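PDB 2IQI: hypothetical protein XCC0632 from Xanthomonas campestris pv. campestris, which is of unknown function but probably serves as the auxiliary lipoprotein component of an ABC-type transport system. Local coordinates for residues Y13-R18 / Q164-V169; P26-Q31 / T180-S185; L33-S38 / K102-V107; N49-P54 / R109-Y114; N127-H132 / V139-F144. One frame throughout, in Å; residues are numbered along the deposited sequence.

Interaction 1 of 5, residues Y13-R18 / Q164-V169; sequences YAPTVR and QALTQV
Val17 presents both its methyls to one turn of helix 155-185. CG2 of Val17 sits between two partners, 3.6 Å from Leu166 CB and 3.7 Å from Thr167 OG1. CG1 of Val17, placed anti to the backbone N (chi1 166°), lies along Thr167 alone, 3.9 Å from its OG1. The Val17 and Leu166 side chains meet at about a right angle, whereas Val17 and Thr167 slide past each other in opposite directions. Pro15 adds a looser apolar touch, its CB 4.4 Å from Leu166 CD1. This is irregular chain laid on a helix: the chain leaving strand 11-13 packs on helix 155-185, while Met72 and Ser76 of helix 69-82 touch the same Leu166. Thr167 turns OG1 beside its own backbone N (chi1 -63°), where it hydrogen-bonds to Glu163 O back along the helix. A water donates to Thr167 OG1 at 2.7 Å and accepts from Arg18 N at 3.2 Å. The methyl of Thr167, CG2, ends 3.9 Å from Arg18 O.

Interaction 2 of 5, residues P26-Q31 / T180-S185; sequences PQVSWQ and TGQQDS
Gln182 and Trp30 contribute most of the buried surface, and they meet through one hydrogen bond. Trp30 NE1 donates to Gln182 OE1 over 3.1 Å. The bond is bent at the hydrogen (142°), but it is well placed at both ends: OE1 lies only 6° out of the indole plane, so the amide oxygen meets the ring at its edge, and the donor lies in the carbonyl plane of the amide. Gln182 reaches this position with CG anti to the backbone N and a bend at chi2 (58°), which turns the amide back toward the loop. The aliphatic part of the chain lies against Pro26, whose CB is 3.8 Å from Gln182 CG. Val28 uses its two methyls differently: CG1 is 3.6 Å from Gln182 OE1, while CG2 covers part of one face of the Trp30 ring, offset toward the rim. A water donates to the same OE1 at 2.6 Å, giving that oxygen two donors. Farther along the indole, CZ2 of Trp30 lies 3.6 Å from the CA of Gly181, a residue with no side chain to hold the ring off. Tyr101 meets the Trp30 ring edge-to-face. The contact is thus a loop-on-helix packing, in which the chain leading into strand 31-34 sets the buried Trp30 against Gly181 and Gln182 near the C-terminal end of helix 155-185.

Interaction 3 of 5, residues L33-S38 / K102-V107; sequences LVAKPS and KLAIDV
Leu33 and Lys102 lie side by side and point the same way, with Leu33 CD2 4.1 Å from Lys102 CG; both CG atoms are anti to their backbone N. Val34 and Leu103 are paired on the opposite face of the sheet. Their backbones form a parallel ladder, in which Leu103 N donates to Leu33 O (2.8 Å) and Ala35 N to Leu103 O (2.9 Å). The pairing then breaks: Ala35 O, Leu103 O and Ile105 N share one water, and the register slips by one residue before Ser38 joins Asp106. Pairing resumes as Ser38 N donates to Ile105 O (3.0 Å) and Val107 N to Ser38 O. There Ser38 OG donates to Asp106 OD1 at 2.7 Å, meeting the anti side of the carboxylate 20° out of its plane. Pro37 packs just past the break, its CB 4.2 Å from Val107 CG2 and 4.4 Å from Ile105 CB. Strand 121-132 continues the sheet beyond 102-107. Val34 and Ile105 touch helix 69-82, through Val78 and Leu73, and helix 155-185 packs on Leu103 and Ile105.

Interaction 4 of 5, residues N49-P54 / R109-Y114; sequences NVRPTP and RFESDY
Arg51 and Glu111 form a two-pronged salt bridge. Arg51 NH2 donates to Glu111 OE2 over 2.9 Å at 172°, on the syn lone pair, and Arg51 NE points at OE1, although the refined separation of that second prong is doubtfully short. Guanidinium and carboxylate planes are only 11° apart, the side-on, nearly coplanar geometry of a bidentate pair. A bend at chi3 of Arg51 (-49°) turns its guanidinium back, and NH1 donates to Pro54 O at 3.1 Å. Arg109, whose main partner is Glu125, sets NH1 3.5 Å from Glu111 OE1, a second bridge to the same carboxylate. Backbone bonds from Ser112 N to Asn49 O (2.8 Å) and from Arg51 N to Ser112 O (2.9 Å) pair the parallel strands 49-51 and 112-113. Outward, Val50 CG2 meets the edge of the Tyr114 ring, 3.8 Å from CE2. With two arginines about it, Glu111 is probably kept ionised; Glu111 OE2 on NH2 and Pro54 O on NH1, both near the guanidinium plane, would limit rotation of the Arg51 head.

Interaction 5 of 5, residues N127-H132 / V139-F144; sequences NAKLLH and VASRTF
Ala128 O is approached by three groups of the partner strand. Arg142 N donates to it over 3.1 Å, Ser141 CA makes a CA-H...O contact at 3.2 Å, and Ser141 OG adds a weak bond. The reciprocal bond, Ala128 N to Arg142 O, completes the hydrogen-bonded pair of this antiparallel hairpin. At the next such pair Leu130 N donates to Ala140 O (3.0 Å), but Leu130 O accepts from Val139 N at 2.8 Å. Val139 and Ala140 thus both stand opposite Leu130, which defines a classic beta bulge. Among the side chains, Asn127 ND2 donates to Thr143 OG1 at 3.2 Å and 161°, with the hydroxyl 10° out of the amide plane. Asn127 reaches across because its CG is anti to the backbone N (chi1 179°), and the two side chains meet at about a right angle. Lys129 NZ bonds weakly to Asn127 OD1 on the same face. On the other face Leu130 CD2 packs 4.3 Å from Val139 CG1, and Ala128 CB reaches the edge of the Phe144 ring, 4.4 Å from CE2. Helix 155-185 lies over this mostly apolar side, which includes Arg142, its CG over one face of Phe144; Leu173 touches Ala128, and Trp176 is edge-to-face with Phe144. The chemistry implies that the bulge takes in an extra residue while Leu130 keeps both backbone bonds, and that the polar rungs suit the face away from the helix.

In the fold
Interactions 3, 4 and 5 belong to one mixed sheet. Interaction 3 is joined directly to interaction 5, where Asp106 O and Asn127 N are 2.7 Å apart and Ala104 O and Lys129 N 2.8 Å, and their centres lie about 9 Å apart. Helix 155-185 ties the remaining contacts to that sheet: Gly181 CA of interaction 2 lies 3.6 Å from Leu130 CD2 of interaction 5, and Val169 CG2 of interaction 1 lies 3.7 Å from Phe144 CB. Interactions 1 and 2, both on this helix, have centres about 25 Å apart. Interaction 4 sits at the other end of the fold from interaction 2, with centres about 36 Å apart.

Interaction 1 of 5, residues Y13-R18 / Q164-V169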
# COMPACT_ATOMS: atom_id res chain seq x y z
N TYR A 13 -10.70 12.52 5.56
CA TYR A 13 -9.23 12.49 5.51
C TYR A 13 -8.65 12.16 4.13
O TYR A 13 -9.16 11.32 3.40
CB TYR A 13 -8.69 11.53 6.59
CG TYR A 13 -9.07 12.04 7.96
CD1 TYR A 13 -8.44 13.16 8.49
CD2 TYR A 13 -10.09 11.45 8.68
CE1 TYR A 13 -8.79 13.66 9.75
CE2 TYR A 13 -10.47 11.95 9.96
CZ TYR A 13 -9.80 13.05 10.48
OH TYR A 13 -10.16 13.58 11.68
N ALA A 14 -7.58 12.87 3.78
CA ALA A 14 -6.88 12.60 2.54
C ALA A 14 -5.40 12.73 2.77
O ALA A 14 -4.85 13.86 2.76
CB ALA A 14 -7.33 13.52 1.43
N PRO A 15 -4.73 11.60 3.00
CA PRO A 15 -3.30 11.61 3.11
C PRO A 15 -2.61 11.94 1.80
O PRO A 15 -3.16 11.74 0.71
CB PRO A 15 -2.96 10.18 3.56
CG PRO A 15 -4.22 9.69 4.17
CD PRO A 15 -5.28 10.27 3.27
N THR A 16 -1.40 12.44 1.94
CA THR A 16 -0.55 12.86 0.86
C THR A 16 0.67 12.00 0.97
O THR A 16 1.36 12.04 2.00
CB THR A 16 -0.18 14.31 1.04
OG1 THR A 16 -1.39 15.05 0.99
CG2 THR A 16 0.73 14.79 -0.09
N VAL A 17 0.91 11.21 -0.06
CA VAL A 17 1.97 10.26 -0.08
C VAL A 17 2.87 10.62 -1.23
O VAL A 17 2.54 10.38 -2.38
CB VAL A 17 1.46 8.81 -0.27
CG1 VAL A 17 2.60 7.88 -0.64
CG2 VAL A 17 0.75 8.33 0.97
N ARG A 18 4.02 11.19 -0.88
CA ARG A 18 5.14 11.40 -1.79
C ARG A 18 6.28 10.41 -1.46
O ARG A 18 6.79 10.39 -0.34
CB ARG A 18 5.58 12.88 -1.72
CG ARG A 18 4.36 13.80 -1.74
CD ARG A 18 4.61 15.19 -2.31
NE ARG A 18 3.35 15.84 -2.66
CZ ARG A 18 2.69 15.69 -3.83
NH1 ARG A 18 3.13 14.89 -4.79
NH2 ARG A 18 1.55 16.35 -4.02
N GLN A 164 1.91 7.99 7.26
CA GLN A 164 3.20 7.43 7.53
C GLN A 164 3.27 5.93 7.10
O GLN A 164 4.26 5.53 6.44
CB GLN A 164 3.54 7.60 9.00
CG GLN A 164 3.92 9.01 9.49
CD GLN A 164 3.68 9.16 11.01
OE1 GLN A 164 3.10 10.15 11.46
NE2 GLN A 164 4.07 8.17 11.78
N ALA A 165 2.23 5.14 7.41
CA ALA A 165 2.20 3.72 7.05
C ALA A 165 2.08 3.52 5.54
O ALA A 165 2.73 2.63 4.95
CB ALA A 165 1.08 3.01 7.75
N LEU A 166 1.25 4.36 4.92
CA LEU A 166 1.10 4.33 3.49
C LEU A 166 2.40 4.62 2.85
O LEU A 166 2.77 3.91 1.91
CB LEU A 166 0.12 5.38 3.01
CG LEU A 166 -1.23 4.79 2.66
CD1 LEU A 166 -2.33 5.85 2.85
CD2 LEU A 166 -1.16 4.23 1.26
N THR A 167 3.09 5.66 3.32
CA THR A 167 4.32 6.11 2.68
C THR A 167 5.37 5.00 2.81
O THR A 167 5.98 4.61 1.81
CB THR A 167 4.82 7.45 3.25
OG1 THR A 167 3.84 8.45 2.98
CG2 THR A 167 6.16 7.88 2.63
N GLN A 168 5.51 4.45 4.02
CA GLN A 168 6.48 3.37 4.25
C GLN A 168 6.20 2.07 3.46
O GLN A 168 7.13 1.54 2.87
CB GLN A 168 6.69 3.11 5.74
CG GLN A 168 7.62 1.97 6.02
CD GLN A 168 7.76 1.63 7.51
OE1 GLN A 168 7.53 2.46 8.38
NE2 GLN A 168 8.18 0.40 7.79
N VAL A 169 4.95 1.58 3.42
CA VAL A 169 4.68 0.33 2.67
C VAL A 169 4.88 0.52 1.17
O VAL A 169 5.42 -0.36 0.53
CB VAL A 169 3.29 -0.39 3.03
CG1 VAL A 169 2.09 0.21 2.32
CG2 VAL A 169 3.36 -1.88 2.74
O HOH W 1 4.55 10.96 2.22

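Interaction 2 of 5, residues P26-Q31 / T180-S185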
# COMPACT_ATOMS: atom_id res chain seq x y z
N PRO A 26 17.41 -0.08 -9.17
CA PRO A 26 17.82 -0.14 -10.57
C PRO A 26 16.91 0.74 -11.42
O PRO A 26 15.68 0.83 -11.15
CB PRO A 26 17.58 -1.61 -10.94
CG PRO A 26 16.60 -2.09 -9.97
CD PRO A 26 16.93 -1.37 -8.69
N GLN A 27 17.53 1.41 -12.39
CA GLN A 27 16.84 2.03 -13.51
C GLN A 27 16.55 0.94 -14.51
O GLN A 27 17.47 0.31 -15.00
CB GLN A 27 17.70 3.10 -14.13
CG GLN A 27 16.93 3.96 -15.11
CD GLN A 27 17.42 5.40 -15.14
OE1 GLN A 27 18.63 5.66 -15.17
NE2 GLN A 27 16.47 6.34 -15.12
N VAL A 28 15.27 0.68 -14.79
CA VAL A 28 14.91 -0.46 -15.62
C VAL A 28 14.38 -0.03 -16.99
O VAL A 28 14.31 1.16 -17.29
CB VAL A 28 13.88 -1.40 -14.94
CG1 VAL A 28 14.37 -1.87 -13.56
CG2 VAL A 28 12.52 -0.75 -14.87
N SER A 29 14.03 -1.00 -17.82
CA SER A 29 13.39 -0.69 -19.10
C SER A 29 12.26 -1.68 -19.48
O SER A 29 11.71 -1.59 -20.59
CB SER A 29 14.43 -0.64 -20.21
OG SER A 29 14.73 -1.96 -20.58
N TRP A 30 11.94 -2.63 -18.58
CA TRP A 30 10.71 -3.41 -18.73
C TRP A 30 9.50 -2.52 -18.33
O TRP A 30 9.66 -1.33 -17.94
CB TRP A 30 10.77 -4.74 -17.97
CG TRP A 30 11.39 -4.63 -16.62
CD1 TRP A 30 12.69 -4.79 -16.31
CD2 TRP A 30 10.72 -4.33 -15.39
NE1 TRP A 30 12.89 -4.61 -14.97
CE2 TRP A 30 11.69 -4.32 -14.38
CE3 TRP A 30 9.38 -4.05 -15.05
CZ2 TRP A 30 11.38 -4.06 -13.03
CZ3 TRP A 30 9.07 -3.79 -13.69
CH2 TRP A 30 10.07 -3.80 -12.71
N GLN A 31 8.29 -3.08 -18.46
CA GLN A 31 7.09 -2.28 -18.38
C GLN A 31 6.20 -2.91 -17.38
O GLN A 31 6.10 -4.15 -17.35
CB GLN A 31 6.40 -2.20 -19.72
CG GLN A 31 7.22 -1.45 -20.76
CD GLN A 31 6.39 -0.95 -21.95
OE1 GLN A 31 6.82 -0.02 -22.66
NE2 GLN A 31 5.19 -1.55 -22.17
N THR A 180 13.22 -6.96 -7.69
CA THR A 180 12.81 -8.30 -8.06
C THR A 180 12.59 -8.40 -9.58
O THR A 180 13.06 -9.33 -10.23
CB THR A 180 11.55 -8.77 -7.31
OG1 THR A 180 11.70 -8.53 -5.89
CG2 THR A 180 11.32 -10.22 -7.56
N GLY A 181 11.90 -7.41 -10.14
CA GLY A 181 11.67 -7.38 -11.56
C GLY A 181 12.96 -7.49 -12.33
O GLY A 181 13.09 -8.31 -13.22
N GLN A 182 13.90 -6.64 -11.96
CA GLN A 182 15.19 -6.54 -12.60
C GLN A 182 16.05 -7.81 -12.46
O GLN A 182 16.77 -8.18 -13.37
CB GLN A 182 15.93 -5.32 -12.07
CG GLN A 182 17.24 -4.96 -12.78
CD GLN A 182 17.08 -4.68 -14.28
OE1 GLN A 182 15.98 -4.76 -14.86
NE2 GLN A 182 18.18 -4.35 -14.91
N GLN A 183 15.97 -8.50 -11.33
CA GLN A 183 16.76 -9.71 -11.20
C GLN A 183 16.16 -10.78 -12.06
O GLN A 183 16.90 -11.65 -12.55
CB GLN A 183 16.94 -10.15 -9.74
CG GLN A 183 18.05 -9.32 -9.07
CD GLN A 183 18.08 -9.36 -7.53
OE1 GLN A 183 17.17 -9.90 -6.86
NE2 GLN A 183 19.15 -8.77 -6.97
N ASP A 184 14.85 -10.73 -12.26
CA ASP A 184 14.18 -11.72 -13.10
C ASP A 184 14.50 -11.41 -14.55
O ASP A 184 14.77 -12.31 -15.32
CB ASP A 184 12.68 -11.73 -12.93
CG ASP A 184 12.01 -12.75 -13.84
OD1 ASP A 184 11.54 -12.40 -14.95
OD2 ASP A 184 11.93 -13.93 -13.45
N SER A 185 14.49 -10.13 -14.90
CA SER A 185 14.64 -9.74 -16.29
C SER A 185 15.99 -10.18 -16.83
O SER A 185 16.12 -10.50 -18.00
CB SER A 185 14.44 -8.24 -16.44
OG SER A 185 15.44 -7.71 -17.28
O HOH W 2 16.20 -3.56 -17.12

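Interaction 3 of 5, residues L33-S38 / K102-V107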
# COMPACT_ATOMS: atom_id res chain seq x y z
N LEU A 33 2.57 -3.22 -15.25
CA LEU A 33 1.15 -3.04 -15.08
C LEU A 33 0.83 -3.21 -13.58
O LEU A 33 1.11 -4.27 -13.02
CB LEU A 33 0.34 -4.04 -15.93
CG LEU A 33 -1.13 -4.12 -15.47
CD1 LEU A 33 -1.84 -2.86 -15.86
CD2 LEU A 33 -1.90 -5.36 -15.95
N VAL A 34 0.26 -2.17 -12.96
CA VAL A 34 -0.16 -2.26 -11.58
C VAL A 34 -1.64 -2.65 -11.57
O VAL A 34 -2.48 -1.86 -11.98
CB VAL A 34 0.08 -0.92 -10.82
CG1 VAL A 34 -0.45 -0.99 -9.39
CG2 VAL A 34 1.54 -0.54 -10.84
N ALA A 35 -1.95 -3.85 -11.11
CA ALA A 35 -3.35 -4.27 -10.98
C ALA A 35 -4.17 -3.50 -9.91
O ALA A 35 -3.61 -2.77 -9.07
CB ALA A 35 -3.40 -5.76 -10.72
N LYS A 36 -5.49 -3.64 -9.96
CA LYS A 36 -6.33 -3.20 -8.85
C LYS A 36 -6.02 -4.09 -7.67
O LYS A 36 -6.05 -5.31 -7.81
CB LYS A 36 -7.84 -3.29 -9.17
CG LYS A 36 -8.40 -2.07 -9.87
CD LYS A 36 -9.90 -1.81 -9.55
CE LYS A 36 -10.55 -0.72 -10.53
NZ LYS A 36 -12.00 -1.04 -11.04
N PRO A 37 -5.70 -3.50 -6.50
CA PRO A 37 -5.56 -4.28 -5.27
C PRO A 37 -6.86 -4.97 -4.95
O PRO A 37 -7.94 -4.45 -5.27
CB PRO A 37 -5.27 -3.23 -4.22
CG PRO A 37 -4.64 -2.10 -5.01
CD PRO A 37 -5.44 -2.07 -6.26
N SER A 38 -6.77 -6.14 -4.34
CA SER A 38 -7.97 -6.86 -3.98
C SER A 38 -8.08 -6.87 -2.45
O SER A 38 -7.04 -6.69 -1.77
CB SER A 38 -7.99 -8.27 -4.59
OG SER A 38 -6.89 -9.03 -4.16
N LYS A 102 3.44 -7.74 -14.16
CA LYS A 102 2.19 -7.31 -13.52
C LYS A 102 2.37 -7.37 -12.00
O LYS A 102 2.73 -8.41 -11.45
CB LYS A 102 1.03 -8.20 -13.97
CG LYS A 102 -0.30 -8.00 -13.21
CD LYS A 102 -1.15 -9.30 -13.18
CE LYS A 102 -2.66 -8.99 -13.36
NZ LYS A 102 -3.58 -10.17 -13.16
N LEU A 103 2.12 -6.23 -11.33
CA LEU A 103 2.15 -6.14 -9.84
C LEU A 103 0.76 -6.28 -9.28
O LEU A 103 -0.07 -5.37 -9.44
CB LEU A 103 2.75 -4.82 -9.38
CG LEU A 103 2.74 -4.53 -7.89
CD1 LEU A 103 3.54 -5.53 -7.10
CD2 LEU A 103 3.29 -3.14 -7.66
N ALA A 104 0.52 -7.40 -8.60
CA ALA A 104 -0.77 -7.65 -7.96
C ALA A 104 -0.71 -7.63 -6.41
O ALA A 104 0.02 -8.41 -5.79
CB ALA A 104 -1.35 -8.97 -8.46
N ILE A 105 -1.51 -6.76 -5.81
CA ILE A 105 -1.53 -6.59 -4.37
C ILE A 105 -2.83 -7.10 -3.76
O ILE A 105 -3.89 -6.77 -4.22
CB ILE A 105 -1.32 -5.11 -4.01
CG1 ILE A 105 0.00 -4.60 -4.56
CG2 ILE A 105 -1.24 -4.94 -2.52
CD1 ILE A 105 0.08 -3.08 -4.58
N ASP A 106 -2.74 -7.93 -2.74
CA ASP A 106 -3.91 -8.31 -1.97
C ASP A 106 -3.73 -7.65 -0.61
O ASP A 106 -2.68 -7.83 0.03
CB ASP A 106 -3.97 -9.82 -1.84
CG ASP A 106 -5.27 -10.30 -1.21
OD1 ASP A 106 -6.36 -9.89 -1.70
OD2 ASP A 106 -5.18 -11.11 -0.24
N VAL A 107 -4.71 -6.83 -0.20
CA VAL A 107 -4.68 -6.09 1.07
C VAL A 107 -5.38 -6.88 2.19
O VAL A 107 -6.54 -7.28 2.02
CB VAL A 107 -5.33 -4.72 0.93
CG1 VAL A 107 -5.36 -4.02 2.27
CG2 VAL A 107 -4.57 -3.89 -0.09
O HOH W 3 -1.93 -4.45 -7.26

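Interaction 4 of 5, residues N49-P54 / R109-Y114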
# COMPACT_ATOMS: atom_id res chain seq x y z
N ASN A 49 -11.37 1.58 9.34
CA ASN A 49 -11.40 0.50 10.31
C ASN A 49 -10.58 0.74 11.57
O ASN A 49 -9.51 1.38 11.56
CB ASN A 49 -10.96 -0.77 9.65
CG ASN A 49 -11.80 -1.10 8.43
OD1 ASN A 49 -12.89 -0.58 8.28
ND2 ASN A 49 -11.28 -1.97 7.57
N VAL A 50 -11.12 0.21 12.65
CA VAL A 50 -10.49 0.28 13.94
C VAL A 50 -10.75 -1.04 14.66
O VAL A 50 -11.85 -1.57 14.62
CB VAL A 50 -10.96 1.54 14.73
CG1 VAL A 50 -12.48 1.60 14.80
CG2 VAL A 50 -10.32 1.63 16.14
N ARG A 51 -9.72 -1.60 15.28
CA ARG A 51 -9.82 -2.82 16.07
C ARG A 51 -9.59 -2.44 17.54
O ARG A 51 -8.45 -2.43 18.01
CB ARG A 51 -8.74 -3.80 15.59
CG ARG A 51 -8.72 -5.17 16.27
CD ARG A 51 -7.75 -6.13 15.64
NE ARG A 51 -7.90 -6.17 14.18
CZ ARG A 51 -8.48 -7.14 13.50
NH1 ARG A 51 -9.02 -8.18 14.11
NH2 ARG A 51 -8.52 -7.06 12.19
N PRO A 52 -10.66 -2.06 18.27
CA PRO A 52 -10.43 -1.65 19.64
C PRO A 52 -10.02 -2.80 20.56
O PRO A 52 -9.36 -2.55 21.56
CB PRO A 52 -11.77 -1.07 20.06
CG PRO A 52 -12.75 -1.77 19.20
CD PRO A 52 -12.08 -1.90 17.89
N THR A 53 -10.43 -4.03 20.25
CA THR A 53 -9.90 -5.22 20.93
C THR A 53 -9.65 -6.30 19.89
O THR A 53 -10.27 -6.31 18.83
CB THR A 53 -10.83 -5.87 22.04
OG1 THR A 53 -12.18 -5.99 21.56
CG2 THR A 53 -10.77 -5.09 23.36
N PRO A 54 -8.78 -7.25 20.23
CA PRO A 54 -8.16 -8.08 19.21
C PRO A 54 -9.08 -8.87 18.26
O PRO A 54 -8.77 -8.94 17.07
CB PRO A 54 -7.20 -8.96 20.00
CG PRO A 54 -6.95 -8.13 21.30
CD PRO A 54 -8.28 -7.55 21.58
N ARG A 109 -4.97 -6.21 5.92
CA ARG A 109 -5.38 -5.34 7.00
C ARG A 109 -5.14 -3.90 6.60
O ARG A 109 -4.08 -3.58 6.03
CB ARG A 109 -4.66 -5.71 8.30
CG ARG A 109 -5.21 -7.05 8.88
CD ARG A 109 -4.80 -7.25 10.27
NE ARG A 109 -3.35 -7.22 10.37
CZ ARG A 109 -2.69 -6.59 11.34
NH1 ARG A 109 -3.37 -5.91 12.28
NH2 ARG A 109 -1.38 -6.60 11.37
N PHE A 110 -6.15 -3.07 6.83
CA PHE A 110 -6.06 -1.62 6.70
C PHE A 110 -6.84 -1.00 7.89
O PHE A 110 -8.06 -0.72 7.80
CB PHE A 110 -6.63 -1.18 5.36
CG PHE A 110 -6.07 0.12 4.87
CD1 PHE A 110 -6.55 1.32 5.35
CD2 PHE A 110 -5.06 0.13 3.92
CE1 PHE A 110 -6.02 2.51 4.90
CE2 PHE A 110 -4.53 1.30 3.46
CZ PHE A 110 -5.00 2.50 3.96
N GLU A 111 -6.16 -0.81 9.01
CA GLU A 111 -6.90 -0.56 10.24
C GLU A 111 -6.11 0.21 11.29
O GLU A 111 -4.89 0.14 11.35
CB GLU A 111 -7.40 -1.88 10.82
CG GLU A 111 -6.25 -2.82 11.23
CD GLU A 111 -6.72 -4.23 11.59
OE1 GLU A 111 -6.62 -4.61 12.78
OE2 GLU A 111 -7.22 -4.96 10.70
N SER A 112 -6.84 0.95 12.10
CA SER A 112 -6.29 1.50 13.33
C SER A 112 -6.32 0.42 14.40
O SER A 112 -7.38 -0.01 14.81
CB SER A 112 -7.13 2.67 13.76
OG SER A 112 -6.50 3.30 14.83
N ASP A 113 -5.15 -0.04 14.82
CA ASP A 113 -5.05 -1.23 15.68
C ASP A 113 -4.55 -0.86 17.06
O ASP A 113 -3.43 -0.34 17.21
CB ASP A 113 -4.13 -2.27 15.03
CG ASP A 113 -4.00 -3.58 15.83
OD1 ASP A 113 -4.86 -3.91 16.70
OD2 ASP A 113 -3.00 -4.31 15.56
N TYR A 114 -5.39 -1.10 18.06
CA TYR A 114 -5.04 -0.71 19.43
C TYR A 114 -4.02 -1.66 20.02
O TYR A 114 -3.22 -1.25 20.85
CB TYR A 114 -6.27 -0.60 20.35
CG TYR A 114 -6.91 0.76 20.34
CD1 TYR A 114 -6.61 1.70 21.35
CD2 TYR A 114 -7.82 1.11 19.35
CE1 TYR A 114 -7.23 2.96 21.34
CE2 TYR A 114 -8.43 2.33 19.33
CZ TYR A 114 -8.14 3.27 20.31
OH TYR A 114 -8.77 4.49 20.25
O HOH W 4 -9.68 1.73 6.88

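Interaction 5 of 5, residues N127-H132 / V139-F144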
# COMPACT_ATOMS: atom_id res chain seq x y z
N ASN A 127 -0.04 -8.40 0.56
CA ASN A 127 0.81 -9.33 -0.16
C ASN A 127 0.90 -8.96 -1.63
O ASN A 127 -0.12 -8.81 -2.32
CB ASN A 127 0.25 -10.74 -0.01
CG ASN A 127 1.06 -11.78 -0.75
OD1 ASN A 127 0.73 -12.13 -1.89
ND2 ASN A 127 2.12 -12.29 -0.10
N ALA A 128 2.12 -8.80 -2.13
CA ALA A 128 2.35 -8.50 -3.54
C ALA A 128 2.87 -9.71 -4.26
O ALA A 128 3.76 -10.40 -3.79
CB ALA A 128 3.35 -7.37 -3.70
N LYS A 129 2.31 -9.97 -5.43
CA LYS A 129 2.90 -10.92 -6.32
C LYS A 129 3.38 -10.10 -7.49
O LYS A 129 2.68 -9.16 -7.93
CB LYS A 129 1.84 -11.88 -6.81
CG LYS A 129 1.29 -12.78 -5.76
CD LYS A 129 0.34 -13.73 -6.38
CE LYS A 129 0.23 -14.90 -5.46
NZ LYS A 129 -0.31 -14.61 -4.11
N LEU A 130 4.55 -10.45 -8.00
CA LEU A 130 5.00 -9.96 -9.27
C LEU A 130 4.94 -11.13 -10.26
O LEU A 130 5.52 -12.19 -10.03
CB LEU A 130 6.42 -9.42 -9.15
CG LEU A 130 6.95 -8.79 -10.43
CD1 LEU A 130 6.12 -7.52 -10.77
CD2 LEU A 130 8.41 -8.47 -10.33
N LEU A 131 4.20 -10.95 -11.33
CA LEU A 131 4.02 -11.97 -12.37
C LEU A 131 4.67 -11.52 -13.65
O LEU A 131 4.75 -10.32 -13.94
CB LEU A 131 2.54 -12.20 -12.64
CG LEU A 131 1.78 -12.86 -11.49
CD1 LEU A 131 0.27 -12.74 -11.66
CD2 LEU A 131 2.19 -14.36 -11.41
N HIS A 132 5.16 -12.49 -14.42
CA HIS A 132 5.73 -12.25 -15.73
C HIS A 132 4.56 -12.45 -16.69
O HIS A 132 4.03 -13.56 -16.78
CB HIS A 132 6.89 -13.23 -15.98
CG HIS A 132 7.68 -12.93 -17.22
ND1 HIS A 132 7.75 -13.79 -18.30
CD2 HIS A 132 8.44 -11.86 -17.55
CE1 HIS A 132 8.51 -13.26 -19.24
NE2 HIS A 132 8.94 -12.09 -18.81
N VAL A 139 6.96 -14.61 -10.39
CA VAL A 139 8.35 -14.28 -10.19
C VAL A 139 8.70 -14.38 -8.72
O VAL A 139 9.66 -15.01 -8.36
CB VAL A 139 8.67 -12.90 -10.73
CG1 VAL A 139 10.03 -12.46 -10.25
CG2 VAL A 139 8.62 -12.90 -12.24
N ALA A 140 7.90 -13.77 -7.86
CA ALA A 140 8.07 -13.79 -6.41
C ALA A 140 6.85 -13.18 -5.75
O ALA A 140 5.95 -12.62 -6.40
CB ALA A 140 9.29 -13.04 -5.99
N SER A 141 6.82 -13.29 -4.43
CA SER A 141 5.68 -12.94 -3.63
C SER A 141 6.29 -12.52 -2.33
O SER A 141 7.34 -13.03 -1.96
CB SER A 141 4.81 -14.17 -3.42
OG SER A 141 3.47 -13.77 -3.10
N ARG A 142 5.65 -11.56 -1.65
CA ARG A 142 6.14 -11.06 -0.38
C ARG A 142 5.05 -10.36 0.40
O ARG A 142 4.31 -9.54 -0.12
CB ARG A 142 7.30 -10.09 -0.57
CG ARG A 142 7.79 -9.61 0.75
CD ARG A 142 8.98 -8.73 0.71
NE ARG A 142 10.18 -9.49 0.39
CZ ARG A 142 11.40 -8.96 0.37
NH1 ARG A 142 11.58 -7.66 0.66
NH2 ARG A 142 12.44 -9.72 0.05
N THR A 143 4.98 -10.69 1.69
CA THR A 143 4.09 -10.03 2.63
C THR A 143 4.81 -8.83 3.24
O THR A 143 5.95 -8.94 3.63
CB THR A 143 3.65 -11.02 3.68
OG1 THR A 143 2.82 -11.98 3.03
CG2 THR A 143 2.84 -10.36 4.79
N PHE A 144 4.14 -7.68 3.24
CA PHE A 144 4.65 -6.45 3.83
C PHE A 144 3.69 -6.07 4.94
O PHE A 144 2.51 -6.01 4.68
CB PHE A 144 4.66 -5.31 2.79
CG PHE A 144 5.65 -5.51 1.68
CD1 PHE A 144 6.94 -5.01 1.78
CD2 PHE A 144 5.28 -6.20 0.51
CE1 PHE A 144 7.84 -5.19 0.73
CE2 PHE A 144 6.17 -6.38 -0.53
CZ PHE A 144 7.46 -5.87 -0.42